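Local coordinates for NOL1/NOP2/sun family protein (Enterococcus faecium, PDB 3M4X) that probably methylates cytosine in ribosomal RNA, with S-adenosylmethionine as methyl donor, at residues D111-P116 / D182-G187; E215-A220 / G228-S233; S247-N252 / A298-H303. One frame throughout, in Å; residues are numbered along the deposited sequence.

Contact 1 of 3, residues D111-P116 / D182-G187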
ATOM      1  N   ASP A 111      -1.583   1.983   8.242  1.00 28.53           N
ATOM      2  CA  ASP A 111      -0.800   2.827   7.347  1.00 30.63           C
ATOM      3  C   ASP A 111      -1.448   4.206   7.400  1.00 32.15           C
ATOM      4  O   ASP A 111      -2.492   4.437   6.783  1.00 34.34           O
ATOM      5  CB  ASP A 111      -0.846   2.286   5.916  1.00 31.25           C
ATOM      6  CG  ASP A 111       0.222   2.908   5.016  1.00 37.98           C
ATOM      7  OD1 ASP A 111       0.358   2.466   3.850  1.00 35.38           O
ATOM      8  OD2 ASP A 111       0.929   3.839   5.465  1.00 38.22           O
ATOM      9  N   LEU A 112      -0.843   5.114   8.150  1.00 32.06           N
ATOM     10  CA  LEU A 112      -1.516   6.361   8.521  1.00 34.80           C
ATOM     11  C   LEU A 112      -1.568   7.427   7.413  1.00 36.44           C
ATOM     12  O   LEU A 112      -2.567   8.120   7.255  1.00 40.38           O
ATOM     13  CB  LEU A 112      -0.901   6.918   9.806  1.00 32.68           C
ATOM     14  CG  LEU A 112      -1.562   8.118  10.480  1.00 33.08           C
ATOM     15  CD1 LEU A 112      -3.005   7.825  10.875  1.00 28.35           C
ATOM     16  CD2 LEU A 112      -0.760   8.500  11.693  1.00 38.70           C
ATOM     17  N   CYS A 113      -0.499   7.550   6.640  1.00 32.09           N
ATOM     18  CA  CYS A 113      -0.480   8.470   5.504  1.00 33.92           C
ATOM     19  C   CYS A 113      -0.195   7.689   4.226  1.00 32.89           C
ATOM     20  O   CYS A 113       0.950   7.610   3.785  1.00 32.12           O
ATOM     21  CB  CYS A 113       0.590   9.540   5.737  1.00 35.57           C
ATOM     22  SG  CYS A 113       0.521  10.250   7.395  1.00 39.97           S
ATOM     23  N   ALA A 114      -1.241   7.146   3.613  1.00 29.00           N
ATOM     24  CA  ALA A 114      -1.079   5.923   2.812  1.00 36.75           C
ATOM     25  C   ALA A 114      -0.996   6.027   1.290  1.00 37.55           C
ATOM     26  O   ALA A 114      -0.400   5.165   0.666  1.00 42.42           O
ATOM     27  CB  ALA A 114      -2.132   4.920   3.197  1.00 35.98           C
ATOM     28  N   ALA A 115      -1.599   7.053   0.694  1.00 40.59           N
ATOM     29  CA  ALA A 115      -1.542   7.236  -0.763  1.00 46.79           C
ATOM     30  C   ALA A 115      -0.104   7.450  -1.253  1.00 43.70           C
ATOM     31  O   ALA A 115       0.698   8.090  -0.575  1.00 32.05           O
ATOM     32  CB  ALA A 115      -2.420   8.395  -1.188  1.00 46.53           C
ATOM     33  N   PRO A 116       0.223   6.928  -2.448  1.00 46.41           N
ATOM     34  CA  PRO A 116      -0.648   6.234  -3.409  1.00 43.16           C
ATOM     35  C   PRO A 116      -0.974   4.779  -3.049  1.00 45.14           C
ATOM     36  O   PRO A 116      -1.940   4.217  -3.589  1.00 47.08           O
ATOM     37  CB  PRO A 116       0.168   6.255  -4.712  1.00 43.72           C
ATOM     38  CG  PRO A 116       1.419   7.019  -4.422  1.00 45.16           C
ATOM     39  CD  PRO A 116       1.603   7.044  -2.949  1.00 48.83           C
ATOM     40  N   ASP A 182       4.504   7.320   7.135  1.00 40.14           N
ATOM     41  CA  ASP A 182       5.334   7.894   6.088  1.00 37.77           C
ATOM     42  C   ASP A 182       4.918   9.360   6.022  1.00 36.24           C
ATOM     43  O   ASP A 182       4.004   9.731   5.307  1.00 37.06           O
ATOM     44  CB  ASP A 182       5.071   7.145   4.783  1.00 44.04           C
ATOM     45  CG  ASP A 182       5.757   7.765   3.581  1.00 45.63           C
ATOM     46  OD1 ASP A 182       6.922   8.216   3.681  1.00 43.70           O
ATOM     47  OD2 ASP A 182       5.107   7.781   2.518  1.00 48.44           O
ATOM     48  N   ALA A 183       5.583  10.185   6.820  1.00 39.61           N
ATOM     49  CA  ALA A 183       5.107  11.530   7.118  1.00 37.41           C
ATOM     50  C   ALA A 183       5.282  12.516   5.987  1.00 38.15           C
ATOM     51  O   ALA A 183       6.298  12.497   5.294  1.00 39.33           O
ATOM     52  CB  ALA A 183       5.791  12.057   8.365  1.00 42.82           C
ATOM     53  N   PRO A 184       4.294  13.402   5.806  1.00 39.08           N
ATOM     54  CA  PRO A 184       4.521  14.513   4.880  1.00 44.35           C
ATOM     55  C   PRO A 184       5.787  15.191   5.342  1.00 41.25           C
ATOM     56  O   PRO A 184       5.977  15.368   6.555  1.00 42.81           O
ATOM     57  CB  PRO A 184       3.322  15.444   5.126  1.00 47.87           C
ATOM     58  CG  PRO A 184       2.290  14.594   5.822  1.00 41.26           C
ATOM     59  CD  PRO A 184       3.064  13.566   6.597  1.00 39.63           C
ATOM     60  N   CYS A 185       6.656  15.543   4.406  1.00 41.66           N
ATOM     61  CA  CYS A 185       7.962  16.088   4.763  1.00 36.94           C
ATOM     62  C   CYS A 185       8.438  17.080   3.694  1.00 42.76           C
ATOM     63  O   CYS A 185       7.735  17.306   2.708  1.00 46.82           O
ATOM     64  CB  CYS A 185       8.951  14.936   4.950  1.00 27.98           C
ATOM     65  SG  CYS A 185       8.772  13.606   3.729  1.00250.40           S
ATOM     66  N   SER A 186       9.623  17.663   3.875  1.00 42.68           N
ATOM     67  CA  SER A 186      10.092  18.725   2.968  1.00 43.21           C
ATOM     68  C   SER A 186      10.388  18.257   1.541  1.00 48.89           C
ATOM     69  O   SER A 186      10.427  19.069   0.611  1.00 58.03           O
ATOM     70  CB  SER A 186      11.275  19.511   3.561  1.00 40.83           C
ATOM     71  OG  SER A 186      12.284  18.659   4.078  1.00 40.55           O
ATOM     72  N   GLY A 187      10.589  16.955   1.366  1.00 50.72           N
ATOM     73  CA  GLY A 187      10.679  16.376   0.034  1.00 50.51           C
ATOM     74  C   GLY A 187      11.981  16.619  -0.709  1.00 49.17           C
ATOM     75  O   GLY A 187      11.990  16.793  -1.928  1.00 53.59           O
TER
HETATM   76  O   HOH W   1       2.064   6.073   6.598  1.00 32.31           O
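Cys113 and Asp182 mark the closest backbone approach, their CA atoms lying 5.9 Å apart where two neighbouring parallel strands give way to loops. Beyond this point the chains separate: 111-116 turns through Ala114 to a cis peptide bond before Pro116, while 182-187 runs on through Ala183 and Pro184.

The direct touch is small and made mainly by Cys113. Its CB, directed at the other segment, sits 3.4 Å from the Asp182 carbonyl O. The thiol is anti to its own carbonyl carbon (chi1 -47°), a setting that leads SG past this oxygen towards the proline ring, with 4.3 Å between Cys113 SG and Pro184 CD. That sulfur-to-ring contact is loose and apolar.

A water supplies the polar link. The water O accepts from Asp182 N at 2.8 Å. It also accepts from Cys113 N, with 3.0 Å between Cys113 N and the water O. Asp111 OD2 lies 2.8 Å from the water O, which can donate to it. The water thus joins the amide of the first loop to the end of strand 176-182, with the Asp111 carboxylate as its acceptor. The Asp111 and Asp182 carboxylates stay apart, with 6.5 Å between Asp111 OD2 and Asp182 OD2. Ser120 bonds Asp111 OD1, and Lys119 forms a long, weak ion pair with Asp182 OD2.

The Asp-Leu-Cys-Ala-Ala-Pro run is the family's motif I, which in relatives borders the S-adenosylmethionine site; Asp-Ala-Pro-Cys is its motif IV. Both loops leave the C-terminal ends of adjacent parallel strands, 108-111 and 176-182, with helix 205-222 covering Leu112, Ala183 and Pro184 and strand 132-136 flanking Asp111 and Ala114.

Contact 2 of 3, residues E215-A220 / G228-S233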
ATOM      1  N   GLU A 215       2.727  16.505  15.343  1.00 41.44           N
ATOM      2  CA  GLU A 215       1.281  16.425  15.510  1.00 43.60           C
ATOM      3  C   GLU A 215       0.711  15.085  15.029  1.00 48.33           C
ATOM      4  O   GLU A 215      -0.145  14.487  15.689  1.00 49.24           O
ATOM      5  CB  GLU A 215       0.599  17.587  14.781  1.00 46.21           C
ATOM      6  CG  GLU A 215       0.864  18.943  15.427  1.00 54.38           C
ATOM      7  CD  GLU A 215       0.909  20.082  14.427  1.00 62.82           C
ATOM      8  OE1 GLU A 215       0.218  19.994  13.389  1.00 61.08           O
ATOM      9  OE2 GLU A 215       1.635  21.070  14.686  1.00 67.89           O
ATOM     10  N   ILE A 216       1.181  14.630  13.872  1.00 42.51           N
ATOM     11  CA  ILE A 216       0.733  13.377  13.316  1.00 34.30           C
ATOM     12  C   ILE A 216       1.110  12.244  14.265  1.00 31.07           C
ATOM     13  O   ILE A 216       0.275  11.395  14.593  1.00 31.97           O
ATOM     14  CB  ILE A 216       1.319  13.148  11.905  1.00 42.23           C
ATOM     15  CG1 ILE A 216       0.789  14.208  10.942  1.00 40.96           C
ATOM     16  CG2 ILE A 216       0.961  11.754  11.375  1.00 42.97           C
ATOM     17  CD1 ILE A 216       1.394  14.147   9.566  1.00 40.60           C
ATOM     18  N   LEU A 217       2.354  12.270  14.738  1.00 30.65           N
ATOM     19  CA  LEU A 217       2.893  11.237  15.624  1.00 25.82           C
ATOM     20  C   LEU A 217       2.274  11.197  17.007  1.00 29.14           C
ATOM     21  O   LEU A 217       2.262  10.148  17.651  1.00 30.20           O
ATOM     22  CB  LEU A 217       4.406  11.410  15.781  1.00 31.19           C
ATOM     23  CG  LEU A 217       5.275  10.984  14.605  1.00 35.33           C
ATOM     24  CD1 LEU A 217       6.685  11.480  14.847  1.00 32.80           C
ATOM     25  CD2 LEU A 217       5.233   9.453  14.462  1.00 25.38           C
ATOM     26  N   SER A 218       1.802  12.343  17.488  1.00 36.45           N
ATOM     27  CA  SER A 218       1.204  12.390  18.806  1.00 40.54           C
ATOM     28  C   SER A 218      -0.146  11.682  18.756  1.00 44.62           C
ATOM     29  O   SER A 218      -0.595  11.091  19.745  1.00 45.63           O
ATOM     30  CB  SER A 218       1.084  13.834  19.314  1.00 46.78           C
ATOM     31  OG  SER A 218       0.206  14.601  18.508  1.00 51.78           O
ATOM     32  N   SER A 219      -0.787  11.720  17.593  1.00 38.87           N
ATOM     33  CA  SER A 219      -1.991  10.930  17.396  1.00 34.41           C
ATOM     34  C   SER A 219      -1.654   9.454  17.205  1.00 38.55           C
ATOM     35  O   SER A 219      -2.299   8.576  17.791  1.00 34.11           O
ATOM     36  CB  SER A 219      -2.792  11.453  16.214  1.00 40.99           C
ATOM     37  OG  SER A 219      -3.366  12.709  16.512  1.00 47.33           O
ATOM     38  N   ALA A 220      -0.637   9.183  16.386  1.00 38.95           N
ATOM     39  CA  ALA A 220      -0.259   7.810  16.058  1.00 29.12           C
ATOM     40  C   ALA A 220       0.023   7.014  17.310  1.00 31.23           C
ATOM     41  O   ALA A 220      -0.490   5.905  17.483  1.00 36.86           O
ATOM     42  CB  ALA A 220       0.980   7.789  15.120  1.00 26.29           C
ATOM     43  N   GLY A 228       3.446  -2.449  20.836  1.00 37.32           N
ATOM     44  CA  GLY A 228       3.176  -2.207  19.435  1.00 32.21           C
ATOM     45  C   GLY A 228       4.374  -1.514  18.815  1.00 36.79           C
ATOM     46  O   GLY A 228       5.197  -0.902  19.506  1.00 31.43           O
ATOM     47  N   GLN A 229       4.477  -1.600  17.497  1.00 35.01           N
ATOM     48  CA  GLN A 229       5.630  -1.037  16.822  1.00 34.35           C
ATOM     49  C   GLN A 229       5.242   0.107  15.926  1.00 31.54           C
ATOM     50  O   GLN A 229       4.190   0.099  15.283  1.00 33.11           O
ATOM     51  CB  GLN A 229       6.401  -2.117  16.062  1.00 37.17           C
ATOM     52  CG  GLN A 229       6.863  -3.232  16.987  1.00 42.50           C
ATOM     53  CD  GLN A 229       8.225  -3.766  16.609  1.00 51.07           C
ATOM     54  OE1 GLN A 229       8.368  -4.517  15.642  1.00 43.64           O
ATOM     55  NE2 GLN A 229       9.242  -3.374  17.368  1.00 56.88           N
ATOM     56  N   LEU A 230       6.108   1.107  15.924  1.00 29.43           N
ATOM     57  CA  LEU A 230       5.939   2.298  15.122  1.00 30.14           C
ATOM     58  C   LEU A 230       7.077   2.390  14.135  1.00 33.38           C
ATOM     59  O   LEU A 230       8.254   2.362  14.513  1.00 33.21           O
ATOM     60  CB  LEU A 230       5.986   3.528  16.015  1.00 34.30           C
ATOM     61  CG  LEU A 230       6.116   4.852  15.278  1.00 32.86           C
ATOM     62  CD1 LEU A 230       4.853   5.120  14.497  1.00 35.19           C
ATOM     63  CD2 LEU A 230       6.358   5.934  16.284  1.00 37.29           C
ATOM     64  N   ILE A 231       6.725   2.488  12.863  1.00 33.53           N
ATOM     65  CA  ILE A 231       7.703   2.734  11.830  1.00 32.19           C
ATOM     66  C   ILE A 231       7.494   4.157  11.294  1.00 35.31           C
ATOM     67  O   ILE A 231       6.404   4.492  10.817  1.00 37.26           O
ATOM     68  CB  ILE A 231       7.617   1.696  10.691  1.00 30.76           C
ATOM     69  CG1 ILE A 231       8.094   0.312  11.157  1.00 32.02           C
ATOM     70  CG2 ILE A 231       8.466   2.146   9.503  1.00 32.47           C
ATOM     71  CD1 ILE A 231       7.054  -0.518  11.902  1.00 30.60           C
ATOM     72  N   TYR A 232       8.531   4.989  11.403  1.00 26.46           N
ATOM     73  CA  TYR A 232       8.492   6.372  10.915  1.00 26.93           C
ATOM     74  C   TYR A 232       9.412   6.565   9.724  1.00 29.75           C
ATOM     75  O   TYR A 232      10.554   6.102   9.720  1.00 32.23           O
ATOM     76  CB  TYR A 232       8.923   7.342  12.013  1.00 33.55           C
ATOM     77  CG  TYR A 232       9.046   8.792  11.572  1.00 30.52           C
ATOM     78  CD1 TYR A 232       7.918   9.569  11.374  1.00 29.48           C
ATOM     79  CD2 TYR A 232      10.295   9.385  11.372  1.00 31.45           C
ATOM     80  CE1 TYR A 232       8.013  10.890  10.994  1.00 29.94           C
ATOM     81  CE2 TYR A 232      10.408  10.723  10.984  1.00 32.53           C
ATOM     82  CZ  TYR A 232       9.257  11.473  10.805  1.00 37.06           C
ATOM     83  OH  TYR A 232       9.325  12.805  10.422  1.00 33.92           O
ATOM     84  N   SER A 233       8.928   7.275   8.717  1.00 33.89           N
ATOM     85  CA  SER A 233       9.726   7.459   7.515  1.00 35.62           C
ATOM     86  C   SER A 233       9.462   8.779   6.840  1.00 34.76           C
ATOM     87  O   SER A 233       8.420   9.417   7.030  1.00 34.32           O
ATOM     88  CB  SER A 233       9.482   6.343   6.515  1.00 33.11           C
ATOM     89  OG  SER A 233       8.306   6.608   5.770  1.00 45.32           O
TER
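Leu217 of the helix reaches Leu230 and Tyr232 of the strand, and the residues before and after it in 215-220 show why it carries the contact. At the start of the segment, the Glu215 carbonyl O receives the Ser218 hydroxyl at 2.8 Å from OG. This local bond is bent, with a C=O...OG angle of 115° and the donor 34° out of the carbonyl plane, as when a serine folds back on its own helix.

Ile216 faces elsewhere, onto Val181 of strand 176-182 and Pro165 of helix 165-172. Leu217 follows with its CB aimed at the strand. Its CG is anti to the carbonyl carbon (chi1 -75°), and the fork that results offers both methyls: CD2 meets Leu230 CD2 at 4.1 Å and, at the same separation of 4.1 Å, Tyr232 CD1, while Leu217 CD1 lies 4.1 Å from Tyr232 CE1. The leucine therefore spans one side of the tyrosine ring along the CD1-CE1 bond, approaching it obliquely. It crosses both strand side chains at about a right angle. These two are alternate strand residues and point to the same sheet face, which lets a single helix residue touch both.

Ser219 packs on helix 165-172, and Ala220, one turn beyond Ile216, turns its CB to the strand without closing on it: the nearest approach is 4.7 Å, to Leu230 CD1. Ile245 and Leu249 of helix 243-252 also pack on Leu217, and the Tyr232 hydroxyl is bonded to the Glu241 carbonyl.

Since helix 205-222 lies in the connection between the parallel, adjacent strands 176-182 and 228-234, this is part of the buried helix-sheet interface of a beta-alpha-beta crossover in a Rossmann-like methyltransferase domain.

Contact 3 of 3, residues S247-N252 / A298-H303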
ATOM      1  N   SER A 247      14.475  11.743  18.252  1.00 36.80           N
ATOM      2  CA  SER A 247      14.896  12.173  19.582  1.00 36.82           C
ATOM      3  C   SER A 247      13.682  12.640  20.355  1.00 31.31           C
ATOM      4  O   SER A 247      13.460  12.243  21.485  1.00 41.00           O
ATOM      5  CB  SER A 247      15.900  13.334  19.480  1.00 35.86           C
ATOM      6  OG  SER A 247      17.010  12.963  18.692  1.00 32.92           O
ATOM      7  N   TRP A 248      12.915  13.521  19.730  1.00 32.49           N
ATOM      8  CA  TRP A 248      11.683  14.021  20.297  1.00 38.62           C
ATOM      9  C   TRP A 248      10.762  12.876  20.741  1.00 38.06           C
ATOM     10  O   TRP A 248      10.209  12.911  21.845  1.00 41.88           O
ATOM     11  CB  TRP A 248      10.983  14.923  19.278  1.00 41.04           C
ATOM     12  CG  TRP A 248       9.665  15.448  19.763  1.00 47.07           C
ATOM     13  CD1 TRP A 248       9.460  16.530  20.570  1.00 40.38           C
ATOM     14  CD2 TRP A 248       8.365  14.914  19.466  1.00 44.56           C
ATOM     15  NE1 TRP A 248       8.118  16.703  20.793  1.00 44.89           N
ATOM     16  CE2 TRP A 248       7.421  15.725  20.131  1.00 43.18           C
ATOM     17  CE3 TRP A 248       7.908  13.826  18.704  1.00 45.93           C
ATOM     18  CZ2 TRP A 248       6.050  15.495  20.050  1.00 38.39           C
ATOM     19  CZ3 TRP A 248       6.547  13.595  18.625  1.00 41.30           C
ATOM     20  CH2 TRP A 248       5.632  14.422  19.304  1.00 43.05           C
ATOM     21  N   LEU A 249      10.606  11.859  19.893  1.00 34.07           N
ATOM     22  CA  LEU A 249       9.829  10.670  20.269  1.00 35.26           C
ATOM     23  C   LEU A 249      10.384  10.001  21.523  1.00 36.97           C
ATOM     24  O   LEU A 249       9.640   9.699  22.455  1.00 33.33           O
ATOM     25  CB  LEU A 249       9.781   9.645  19.128  1.00 34.54           C
ATOM     26  CG  LEU A 249       8.799   9.894  17.982  1.00 34.55           C
ATOM     27  CD1 LEU A 249       8.961   8.854  16.855  1.00 34.98           C
ATOM     28  CD2 LEU A 249       7.393   9.884  18.528  1.00 30.48           C
ATOM     29  N   VAL A 250      11.693   9.756  21.530  1.00 36.55           N
ATOM     30  CA  VAL A 250      12.352   9.077  22.645  1.00 33.21           C
ATOM     31  C   VAL A 250      12.320   9.903  23.938  1.00 38.83           C
ATOM     32  O   VAL A 250      12.280   9.352  25.041  1.00 38.81           O
ATOM     33  CB  VAL A 250      13.819   8.728  22.300  1.00 34.33           C
ATOM     34  CG1 VAL A 250      14.583   8.264  23.547  1.00 31.30           C
ATOM     35  CG2 VAL A 250      13.873   7.680  21.206  1.00 28.50           C
ATOM     36  N   GLU A 251      12.325  11.222  23.801  1.00 33.76           N
ATOM     37  CA  GLU A 251      12.303  12.084  24.977  1.00 38.94           C
ATOM     38  C   GLU A 251      10.919  12.216  25.588  1.00 41.70           C
ATOM     39  O   GLU A 251      10.781  12.398  26.798  1.00 39.74           O
ATOM     40  CB  GLU A 251      12.878  13.463  24.642  1.00 38.63           C
ATOM     41  CG  GLU A 251      14.392  13.435  24.518  1.00 40.00           C
ATOM     42  CD  GLU A 251      14.955  14.612  23.748  1.00 48.79           C
ATOM     43  OE1 GLU A 251      14.166  15.413  23.204  1.00 48.58           O
ATOM     44  OE2 GLU A 251      16.196  14.720  23.672  1.00 53.37           O
ATOM     45  N   ASN A 252       9.889  12.112  24.756  1.00 38.61           N
ATOM     46  CA  ASN A 252       8.550  12.421  25.224  1.00 41.46           C
ATOM     47  C   ASN A 252       7.629  11.211  25.360  1.00 45.16           C
ATOM     48  O   ASN A 252       6.489  11.341  25.816  1.00 45.46           O
ATOM     49  CB  ASN A 252       7.924  13.509  24.357  1.00 39.09           C
ATOM     50  CG  ASN A 252       8.655  14.835  24.481  1.00 49.73           C
ATOM     51  OD1 ASN A 252       9.452  15.197  23.612  1.00 51.58           O
ATOM     52  ND2 ASN A 252       8.410  15.555  25.579  1.00 51.35           N
ATOM     53  N   ALA A 298      12.844   4.713  10.567  1.00 37.64           N
ATOM     54  CA  ALA A 298      13.127   4.306  11.935  1.00 33.57           C
ATOM     55  C   ALA A 298      12.043   3.351  12.443  1.00 30.30           C
ATOM     56  O   ALA A 298      10.858   3.499  12.111  1.00 31.63           O
ATOM     57  CB  ALA A 298      13.235   5.543  12.839  1.00 35.19           C
ATOM     58  N   LYS A 299      12.444   2.354  13.221  1.00 33.93           N
ATOM     59  CA  LYS A 299      11.475   1.456  13.857  1.00 33.72           C
ATOM     60  C   LYS A 299      11.574   1.568  15.377  1.00 33.96           C
ATOM     61  O   LYS A 299      12.659   1.476  15.934  1.00 36.46           O
ATOM     62  CB  LYS A 299      11.695   0.003  13.432  1.00 36.46           C
ATOM     63  CG  LYS A 299      10.711  -0.970  14.067  1.00 43.89           C
ATOM     64  CD  LYS A 299      10.785  -2.363  13.429  1.00 45.30           C
ATOM     65  CE  LYS A 299      12.122  -3.015  13.720  1.00 44.55           C
ATOM     66  NZ  LYS A 299      12.172  -4.458  13.362  1.00 41.71           N
ATOM     67  N   LEU A 300      10.440   1.758  16.042  1.00 34.23           N
ATOM     68  CA  LEU A 300      10.417   1.898  17.496  1.00 37.44           C
ATOM     69  C   LEU A 300       9.390   0.980  18.123  1.00 38.58           C
ATOM     70  O   LEU A 300       8.404   0.623  17.486  1.00 33.66           O
ATOM     71  CB  LEU A 300      10.095   3.348  17.891  1.00 33.06           C
ATOM     72  CG  LEU A 300      11.097   4.360  17.326  1.00 36.99           C
ATOM     73  CD1 LEU A 300      10.506   5.089  16.113  1.00 33.12           C
ATOM     74  CD2 LEU A 300      11.533   5.346  18.413  1.00 35.32           C
ATOM     75  N   THR A 301       9.626   0.612  19.378  1.00 35.97           N
ATOM     76  CA  THR A 301       8.657  -0.117  20.160  1.00 32.48           C
ATOM     77  C   THR A 301       8.057   0.796  21.229  1.00 38.14           C
ATOM     78  O   THR A 301       8.774   1.516  21.928  1.00 33.18           O
ATOM     79  CB  THR A 301       9.295  -1.325  20.848  1.00 33.18           C
ATOM     80  OG1 THR A 301       9.781  -2.247  19.871  1.00 26.89           O
ATOM     81  CG2 THR A 301       8.282  -2.030  21.717  1.00 33.09           C
ATOM     82  N   PHE A 302       6.736   0.771  21.349  1.00 34.43           N
ATOM     83  CA  PHE A 302       6.039   1.539  22.375  1.00 34.72           C
ATOM     84  C   PHE A 302       5.793   0.668  23.612  1.00 37.21           C
ATOM     85  O   PHE A 302       5.300  -0.450  23.492  1.00 30.87           O
ATOM     86  CB  PHE A 302       4.711   2.043  21.800  1.00 33.33           C
ATOM     87  CG  PHE A 302       3.804   2.680  22.800  1.00 35.55           C
ATOM     88  CD1 PHE A 302       4.097   3.928  23.330  1.00 36.61           C
ATOM     89  CD2 PHE A 302       2.639   2.034  23.204  1.00 37.71           C
ATOM     90  CE1 PHE A 302       3.245   4.531  24.238  1.00 34.02           C
ATOM     91  CE2 PHE A 302       1.798   2.620  24.120  1.00 38.97           C
ATOM     92  CZ  PHE A 302       2.100   3.876  24.637  1.00 39.60           C
ATOM     93  N   HIS A 303       6.135   1.179  24.796  1.00 30.20           N
ATOM     94  CA  HIS A 303       6.018   0.390  26.024  1.00 29.07           C
ATOM     95  C   HIS A 303       4.972   0.907  26.999  1.00 31.33           C
ATOM     96  O   HIS A 303       4.814   0.375  28.106  1.00 30.89           O
ATOM     97  CB  HIS A 303       7.381   0.272  26.707  1.00 30.05           C
ATOM     98  CG  HIS A 303       8.418  -0.363  25.835  1.00 32.05           C
ATOM     99  ND1 HIS A 303       8.607  -1.727  25.780  1.00 37.01           N
ATOM    100  CD2 HIS A 303       9.289   0.175  24.949  1.00 32.11           C
ATOM    101  CE1 HIS A 303       9.566  -2.002  24.912  1.00 40.65           C
ATOM    102  NE2 HIS A 303       9.994  -0.865  24.394  1.00 42.58           N
TER
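Leu300 presents its two methyls to two successive helix residues: CD1 meets Leu249 CD1 at 4.1 Å, and CD2 lies 4.3 Å from Val250 CG2. Both contacts are purely apolar. The leucines cross obliquely, each by one branch, so the surfaces touch at methyl groups rather than interlocking along their length. Val250 adds a thinner margin, since its CB does not point straight at the strand and CG2 alone comes within contact range.

In both leucines CG is anti to the carbonyl carbon (chi1 -79° in Leu249, -58° in Leu300). The Leu300 chi2 of 103°, off the staggered positions, sets the directions of its two methyls. The main chains remain well separated, with 9.0 Å between the CA atoms of Val250 and Leu300, a separation bridged by side chains alone.

Further out, Leu249 also packs on Leu230 of the adjacent strand and on Ile221 of helix 205-222, while Val255 of strand 255-258 lies against Leu300 and Ile257 against Val250. The helix is held by polar bonds on another flank, where Ser247 OG and Glu251 OE2 both bond Ser275. On the strand, Thr301 OG1 is bonded to Glu258, and backbone bonds tie Lys299 to the same residue.

Strand 295-302 runs antiparallel between 228-234 and 255-258, and helix 243-252 passes over it in the connection joining those two. A reversed strand inserted at this place in an otherwise parallel core sheet is the hallmark of the class I, Rossmann-like methyltransferase fold.

How the contacts relate
The three contacts succeed one another across a single mixed sheet. Contacts 1 and 2 have centres 11 Å apart and touch directly: Ala183 N probably bonds Ser233 O at 2.9 Å, and Pro184 CD lies 3.5 Å from Ile216 CD1. Contacts 2 and 3, with centres about 9 Å apart, share the antiparallel strand pairing, seen in the probable bond from Leu300 N to Leu230 O at 2.7 Å. Contacts 1 and 3 do not meet, their nearest atoms being about 9 Å apart. By its family motifs, contact 1 probably lies beside the cofactor and substrate sites, whereas 2 and 3 belong to the hydrophobic layer between helices 205-222 and 243-252 and the sheet.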